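Local coordinates for possible prolidase (Bifidobacterium longum NCC2705, PDB 2P9B), which is a possible prolidase of the amidohydrolase family, probably a hydrolase of carbon-nitrogen bonds whose substrate is unconfirmed, at residues A[292-295]-A[296-299]; A[356-359]-A[360-364]; A[374-377]-A[378-382]. All blocks are in the same frame, centred on the assembly; numbering follows the deposited sequence.

How the contacts relate
Contacts 1, 2 and 3 follow one another along the chain, all within the amidohydrolase region, whose family belongs to the TIM-barrel clan. Contact 1 is the turn from strand 290-292 into helix 295-303. Contacts 2 and 3 are turns of the consecutive helices 356-367 and 371-385. Helix 356-367 lies in the middle: contact 2 has its centre about 9 Å from that of contact 1 and about 11 Å from that of contact 3, whereas the centres of contacts 1 and 3 are about 16 Å apart. Its Glu359 bonds to the start of helix 295-303, and its Leu360 packs on helix 371-385, so one helix ties both neighbours together.

Contact 1: A[292-295]-A[296-299]; sequences IPTL and SAGL
This is the strand-to-helix turn that follows strand 290-292, the last strand of a parallel sheet in the TIM-barrel-type fold of the amidohydrolases; here Thr294 and Leu295 turn their carbonyls onto the backbone NH groups of Ala297, Gly298 and Leu299. Thr294 makes the corner with positive phi and psi (49° and 49°), an uncommon backbone for a beta-branched residue. Its hydroxyl sits between the backbone N and the carbonyl carbon, where OG1 can donate back to Pro293 O at 2.6 Å, from above the carbonyl plane. The Thr294 side chain touches His77 and His266; as His77 may belong to a metal site, vacant here, the turn probably borders the active centre. Past the corner, Ala297 N bonds to Thr294 O at 3.0 Å, and the small Ala297 CB fits 3.5 Å from Thr294 O. Ser296 directs its OG away to Glu359 OE1 on helix 356-367, a short polar side chain suited to a buried spot that has an acceptor waiting. Two leucines make the greasy side of the turn, packing with Leu362 of that helix. Leu295 O takes a weak bond from Gly298 N and a nearly straight one from Leu299 N at 3.1 Å, while Leu299 CD1 lies alongside Leu295 CB, 4.2 Å away.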
loop_
_atom_site.group_PDB
_atom_site.type_symbol
_atom_site.label_atom_id
_atom_site.label_comp_id
_atom_site.label_asym_id
_atom_site.label_seq_id
_atom_site.Cartn_x
_atom_site.Cartn_y
_atom_site.Cartn_z
ATOM N N ILE A 292 5.041 -5.692 -5.214
ATOM C CA ILE A 292 4.137 -4.534 -5.178
ATOM C C ILE A 292 4.452 -3.784 -6.479
ATOM O O ILE A 292 5.278 -2.877 -6.494
ATOM C CB ILE A 292 4.429 -3.591 -3.975
ATOM C CG1 ILE A 292 4.514 -4.395 -2.669
ATOM C CG2 ILE A 292 3.295 -2.560 -3.832
ATOM C CD1 ILE A 292 3.223 -5.052 -2.264
ATOM N N PRO A 293 3.795 -4.159 -7.590
ATOM C CA PRO A 293 4.026 -3.528 -8.897
ATOM C C PRO A 293 4.016 -2.006 -8.969
ATOM O O PRO A 293 4.786 -1.421 -9.729
ATOM C CB PRO A 293 2.938 -4.143 -9.779
ATOM C CG PRO A 293 2.709 -5.484 -9.155
ATOM C CD PRO A 293 2.703 -5.145 -7.680
ATOM N N THR A 294 3.146 -1.368 -8.193
ATOM C CA THR A 294 3.028 0.090 -8.206
ATOM C C THR A 294 2.916 0.612 -9.641
ATOM O O THR A 294 3.613 1.547 -10.038
ATOM C CB THR A 294 4.233 0.774 -7.509
ATOM O OG1 THR A 294 5.397 0.664 -8.332
ATOM C CG2 THR A 294 4.520 0.109 -6.174
ATOM N N LEU A 295 2.015 0.008 -10.411
ATOM C CA LEU A 295 1.818 0.407 -11.798
ATOM C C LEU A 295 1.434 1.878 -11.914
ATOM O O LEU A 295 1.786 2.542 -12.886
ATOM C CB LEU A 295 0.746 -0.463 -12.457
ATOM C CG LEU A 295 1.084 -1.959 -12.504
ATOM C CD1 LEU A 295 -0.020 -2.711 -13.226
ATOM C CD2 LEU A 295 2.415 -2.164 -13.212
ATOM N N SER A 296 0.713 2.382 -10.920
ATOM C CA SER A 296 0.300 3.783 -10.907
ATOM C C SER A 296 1.476 4.753 -10.993
ATOM O O SER A 296 1.325 5.881 -11.468
ATOM C CB SER A 296 -0.484 4.094 -9.629
ATOM O OG SER A 296 -1.745 3.469 -9.625
ATOM N N ALA A 297 2.645 4.326 -10.526
ATOM C CA ALA A 297 3.809 5.201 -10.539
ATOM C C ALA A 297 4.574 5.212 -11.857
ATOM O O ALA A 297 5.173 6.220 -12.218
ATOM C CB ALA A 297 4.752 4.834 -9.394
ATOM N N GLY A 298 4.544 4.106 -12.588
ATOM C CA GLY A 298 5.285 4.061 -13.836
ATOM C C GLY A 298 4.534 4.446 -15.094
ATOM O O GLY A 298 5.072 5.153 -15.952
ATOM N N LEU A 299 3.288 4.000 -15.205
ATOM C CA LEU A 299 2.486 4.269 -16.392
ATOM C C LEU A 299 2.312 5.725 -16.811
ATOM O O LEU A 299 2.306 6.021 -18.004
ATOM C CB LEU A 299 1.119 3.599 -16.262
ATOM C CG LEU A 299 1.162 2.083 -16.469
ATOM C CD1 LEU A 299 -0.185 1.466 -16.121
ATOM C CD2 LEU A 299 1.533 1.787 -17.923
#

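Contact 2: A[356-359]-A[360-364]; sequences TWRE and LELLV
Glu361 brings its carboxylate to the edge of the Trp357 ring: its CD lies 3.5 Å from Trp357 CZ3, and the two planes stand 74° apart. OE1 lies in the plane of the indole at that edge, where the ring's C-H groups point, a favourable place for a negative group. In Trp357 the first torsion (chi1 73°) puts CG between the backbone N and the carbonyl carbon, and the second (chi2 -84°) turns the ring so that CZ3 reaches Glu361. Arg358 covers one face of the indole with its CB, and its chain, bent at chi2 and chi3, folds back until Trp357 CH2 lies 3.6 Å above the guanidinium plane. Arg358 NH1 remains 4.1 Å from Glu361 OE2, too far for a salt bridge though probably a mild attraction; the guanidinium finds its salt bridge through NH2 with Asp446 of helix 439-449. These are successive turns of helix 356-367 in the amidohydrolase barrel domain, joined by alpha-helical bonds such as Leu362 N to Arg358 O at 3.0 Å. Leu362 packs its CG against the same oxygen, 3.3 Å away, and sets CD1 4.1 Å from Arg358 CG. The same CD1 also lies 4.0 Å from Glu359 OE1, the side chains crossing at about a right angle. Glu359 is buried, but its OE2 takes Leu295 N while the serine of that turn holds OE1. Leu360, branched and wholly apolar, points to another side of the helix, laying CD1 3.7 Å from Thr356 O while its side chain packs on Ala374, Leu375 and Ala378 of helix 371-385.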
loop_
_atom_site.group_PDB
_atom_site.type_symbol
_atom_site.label_atom_id
_atom_site.label_comp_id
_atom_site.label_asym_id
_atom_site.label_seq_id
_atom_site.Cartn_x
_atom_site.Cartn_y
_atom_site.Cartn_z
ATOM N N THR A 356 -5.612 5.523 -4.734
ATOM C CA THR A 356 -5.264 4.120 -4.542
ATOM C C THR A 356 -6.126 3.208 -5.427
ATOM O O THR A 356 -5.629 2.238 -5.996
ATOM C CB THR A 356 -5.437 3.703 -3.062
ATOM O OG1 THR A 356 -4.498 4.419 -2.256
ATOM C CG2 THR A 356 -5.202 2.200 -2.889
ATOM N N TRP A 357 -7.410 3.544 -5.556
ATOM C CA TRP A 357 -8.342 2.738 -6.345
ATOM C C TRP A 357 -7.861 2.464 -7.772
ATOM O O TRP A 357 -8.129 1.401 -8.334
ATOM C CB TRP A 357 -9.718 3.415 -6.410
ATOM C CG TRP A 357 -9.736 4.619 -7.308
ATOM C CD1 TRP A 357 -9.358 5.889 -6.990
ATOM C CD2 TRP A 357 -10.048 4.630 -8.709
ATOM N NE1 TRP A 357 -9.404 6.692 -8.108
ATOM C CE2 TRP A 357 -9.824 5.943 -9.174
ATOM C CE3 TRP A 357 -10.486 3.653 -9.613
ATOM C CZ2 TRP A 357 -10.027 6.306 -10.512
ATOM C CZ3 TRP A 357 -10.685 4.015 -10.942
ATOM C CH2 TRP A 357 -10.454 5.334 -11.375
ATOM N N ARG A 358 -7.161 3.428 -8.358
ATOM C CA ARG A 358 -6.671 3.293 -9.725
ATOM C C ARG A 358 -5.755 2.085 -9.889
ATOM O O ARG A 358 -5.740 1.454 -10.947
ATOM C CB ARG A 358 -5.924 4.563 -10.148
ATOM C CG ARG A 358 -5.352 4.504 -11.562
ATOM C CD ARG A 358 -6.441 4.670 -12.614
ATOM N NE ARG A 358 -6.894 6.055 -12.692
ATOM C CZ ARG A 358 -7.790 6.502 -13.566
ATOM N NH1 ARG A 358 -8.340 5.670 -14.441
ATOM N NH2 ARG A 358 -8.121 7.785 -13.577
ATOM N N GLU A 359 -4.999 1.754 -8.847
ATOM C CA GLU A 359 -4.072 0.620 -8.924
ATOM C C GLU A 359 -4.805 -0.690 -9.178
ATOM O O GLU A 359 -4.289 -1.573 -9.869
ATOM C CB GLU A 359 -3.241 0.510 -7.633
ATOM C CG GLU A 359 -2.108 -0.539 -7.677
ATOM C CD GLU A 359 -1.001 -0.229 -8.693
ATOM O OE1 GLU A 359 -0.931 0.907 -9.205
ATOM O OE2 GLU A 359 -0.187 -1.135 -8.970
ATOM N N LEU A 360 -6.004 -0.824 -8.623
ATOM C CA LEU A 360 -6.767 -2.052 -8.831
ATOM C C LEU A 360 -7.209 -2.147 -10.285
ATOM O O LEU A 360 -7.183 -3.224 -10.880
ATOM C CB LEU A 360 -7.988 -2.107 -7.907
ATOM C CG LEU A 360 -7.710 -2.397 -6.430
ATOM C CD1 LEU A 360 -7.104 -1.175 -5.755
ATOM C CD2 LEU A 360 -9.001 -2.792 -5.744
ATOM N N GLU A 361 -7.608 -1.018 -10.862
ATOM C CA GLU A 361 -8.033 -1.023 -12.257
ATOM C C GLU A 361 -6.862 -1.368 -13.162
ATOM O O GLU A 361 -7.032 -2.047 -14.177
ATOM C CB GLU A 361 -8.622 0.334 -12.658
ATOM C CG GLU A 361 -10.070 0.498 -12.222
ATOM C CD GLU A 361 -10.887 1.363 -13.171
ATOM O OE1 GLU A 361 -12.132 1.337 -13.060
ATOM O OE2 GLU A 361 -10.295 2.069 -14.017
ATOM N N LEU A 362 -5.672 -0.908 -12.782
ATOM C CA LEU A 362 -4.471 -1.174 -13.559
ATOM C C LEU A 362 -4.038 -2.637 -13.469
ATOM O O LEU A 362 -3.541 -3.190 -14.443
ATOM C CB LEU A 362 -3.327 -0.254 -13.114
ATOM C CG LEU A 362 -3.550 1.244 -13.356
ATOM C CD1 LEU A 362 -2.371 2.034 -12.812
ATOM C CD2 LEU A 362 -3.724 1.516 -14.847
ATOM N N LEU A 363 -4.216 -3.266 -12.308
ATOM C CA LEU A 363 -3.846 -4.673 -12.167
ATOM C C LEU A 363 -4.763 -5.524 -13.047
ATOM O O LEU A 363 -4.360 -6.557 -13.580
ATOM C CB LEU A 363 -3.946 -5.120 -10.707
ATOM C CG LEU A 363 -2.854 -4.567 -9.780
ATOM C CD1 LEU A 363 -3.169 -4.944 -8.341
ATOM C CD2 LEU A 363 -1.491 -5.114 -10.184
ATOM N N VAL A 364 -6.003 -5.085 -13.200
ATOM C CA VAL A 364 -6.937 -5.816 -14.043
ATOM C C VAL A 364 -6.590 -5.602 -15.516
ATOM O O VAL A 364 -6.555 -6.548 -16.297
ATOM C CB VAL A 364 -8.397 -5.354 -13.806
ATOM C CG1 VAL A 364 -9.327 -6.025 -14.814
ATOM C CG2 VAL A 364 -8.829 -5.700 -12.391
#

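Contact 3: A[374-377]-A[378-382]; sequences ALHA and ATAVN
His376 leans forward along its helix onto Ala380 and Val381, and its ring atoms divide between the two. From CB the chain leaves with CG anti to the backbone N (chi1 -180°), a torsion that carries the imidazole toward the following turn. CG itself is 4.1 Å from Val381 CG2. On one flank of the ring CD2 comes closer to that methyl, 3.5 Å from Val381 CG2, and NE2 touches it as well. Val381 holds CG1 anti to its own N, which leaves CG2 to meet the histidine. On the other flank CE1 is 3.6 Å from Ala380 CB, and ND1 is equally near that methyl; ND1 has its polar partner in Gly24 O, outside the helix. A small alanine suits this place because its lone methyl lets the ring come so close. In the backbone, His376 O accepts Val381 N at 3.0 Å in an almost linear bond (173°), five residues along. Thr379 departs from helical angles, and its OG1 donates to Leu375 O at 2.8 Å, while Thr379 N makes weak bonds to both Leu375 O and His376 O. Asn382 N repeats the five-residue step with a weak bond to Ala377 O, 3.1 Å long. Such i+5 bonding, with a widened turn at 378-381, is the signature of a pi-bulge within an alpha-helix, here in helix 371-385 of the amidohydrolase fold.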
loop_
_atom_site.group_PDB
_atom_site.type_symbol
_atom_site.label_atom_id
_atom_site.label_comp_id
_atom_site.label_asym_id
_atom_site.label_seq_id
_atom_site.Cartn_x
_atom_site.Cartn_y
_atom_site.Cartn_z
ATOM N N ALA A 374 -8.268 -8.271 -7.604
ATOM C CA ALA A 374 -7.689 -6.964 -7.313
ATOM C C ALA A 374 -8.169 -6.478 -5.947
ATOM O O ALA A 374 -7.393 -5.921 -5.168
ATOM C CB ALA A 374 -8.071 -5.963 -8.395
ATOM N N LEU A 375 -9.452 -6.675 -5.660
ATOM C CA LEU A 375 -10.003 -6.267 -4.369
ATOM C C LEU A 375 -9.366 -7.097 -3.252
ATOM O O LEU A 375 -9.131 -6.610 -2.143
ATOM C CB LEU A 375 -11.525 -6.446 -4.367
ATOM C CG LEU A 375 -12.274 -5.426 -5.221
ATOM C CD1 LEU A 375 -13.695 -5.896 -5.465
ATOM C CD2 LEU A 375 -12.256 -4.064 -4.511
ATOM N N HIS A 376 -9.077 -8.357 -3.564
ATOM C CA HIS A 376 -8.456 -9.269 -2.609
ATOM C C HIS A 376 -7.010 -8.845 -2.331
ATOM O O HIS A 376 -6.529 -8.933 -1.196
ATOM C CB HIS A 376 -8.503 -10.693 -3.181
ATOM C CG HIS A 376 -7.895 -11.731 -2.292
ATOM N ND1 HIS A 376 -8.370 -11.998 -1.025
ATOM C CD2 HIS A 376 -6.881 -12.603 -2.505
ATOM C CE1 HIS A 376 -7.677 -12.991 -0.498
ATOM N NE2 HIS A 376 -6.766 -13.377 -1.376
ATOM N N ALA A 377 -6.331 -8.367 -3.370
ATOM C CA ALA A 377 -4.945 -7.924 -3.261
ATOM C C ALA A 377 -4.848 -6.649 -2.426
ATOM O O ALA A 377 -3.928 -6.487 -1.634
ATOM C CB ALA A 377 -4.369 -7.680 -4.656
ATOM N N ALA A 378 -5.822 -5.762 -2.597
ATOM C CA ALA A 378 -5.830 -4.491 -1.882
ATOM C C ALA A 378 -6.206 -4.617 -0.414
ATOM O O ALA A 378 -5.977 -3.690 0.365
ATOM C CB ALA A 378 -6.784 -3.516 -2.565
ATOM N N THR A 379 -6.788 -5.750 -0.033
ATOM C CA THR A 379 -7.220 -5.930 1.349
ATOM C C THR A 379 -6.525 -7.072 2.084
ATOM O O THR A 379 -5.551 -6.859 2.800
ATOM C CB THR A 379 -8.762 -6.136 1.408
ATOM O OG1 THR A 379 -9.135 -7.240 0.572
ATOM C CG2 THR A 379 -9.486 -4.892 0.919
ATOM N N ALA A 380 -7.028 -8.286 1.894
ATOM C CA ALA A 380 -6.468 -9.453 2.559
ATOM C C ALA A 380 -4.990 -9.694 2.257
ATOM O O ALA A 380 -4.197 -9.889 3.178
ATOM C CB ALA A 380 -7.281 -10.692 2.194
ATOM N N VAL A 381 -4.613 -9.685 0.979
ATOM C CA VAL A 381 -3.217 -9.932 0.634
ATOM C C VAL A 381 -2.306 -8.830 1.172
ATOM O O VAL A 381 -1.283 -9.129 1.783
ATOM C CB VAL A 381 -3.004 -10.079 -0.898
ATOM C CG1 VAL A 381 -1.546 -10.420 -1.179
ATOM C CG2 VAL A 381 -3.919 -11.168 -1.459
ATOM N N ASN A 382 -2.674 -7.569 0.957
ATOM C CA ASN A 382 -1.883 -6.442 1.466
ATOM C C ASN A 382 -1.715 -6.578 2.988
ATOM O O ASN A 382 -0.637 -6.326 3.523
ATOM C CB ASN A 382 -2.579 -5.100 1.159
ATOM C CG ASN A 382 -1.965 -4.351 -0.035
ATOM O OD1 ASN A 382 -2.450 -3.273 -0.418
ATOM N ND2 ASN A 382 -0.908 -4.902 -0.613
#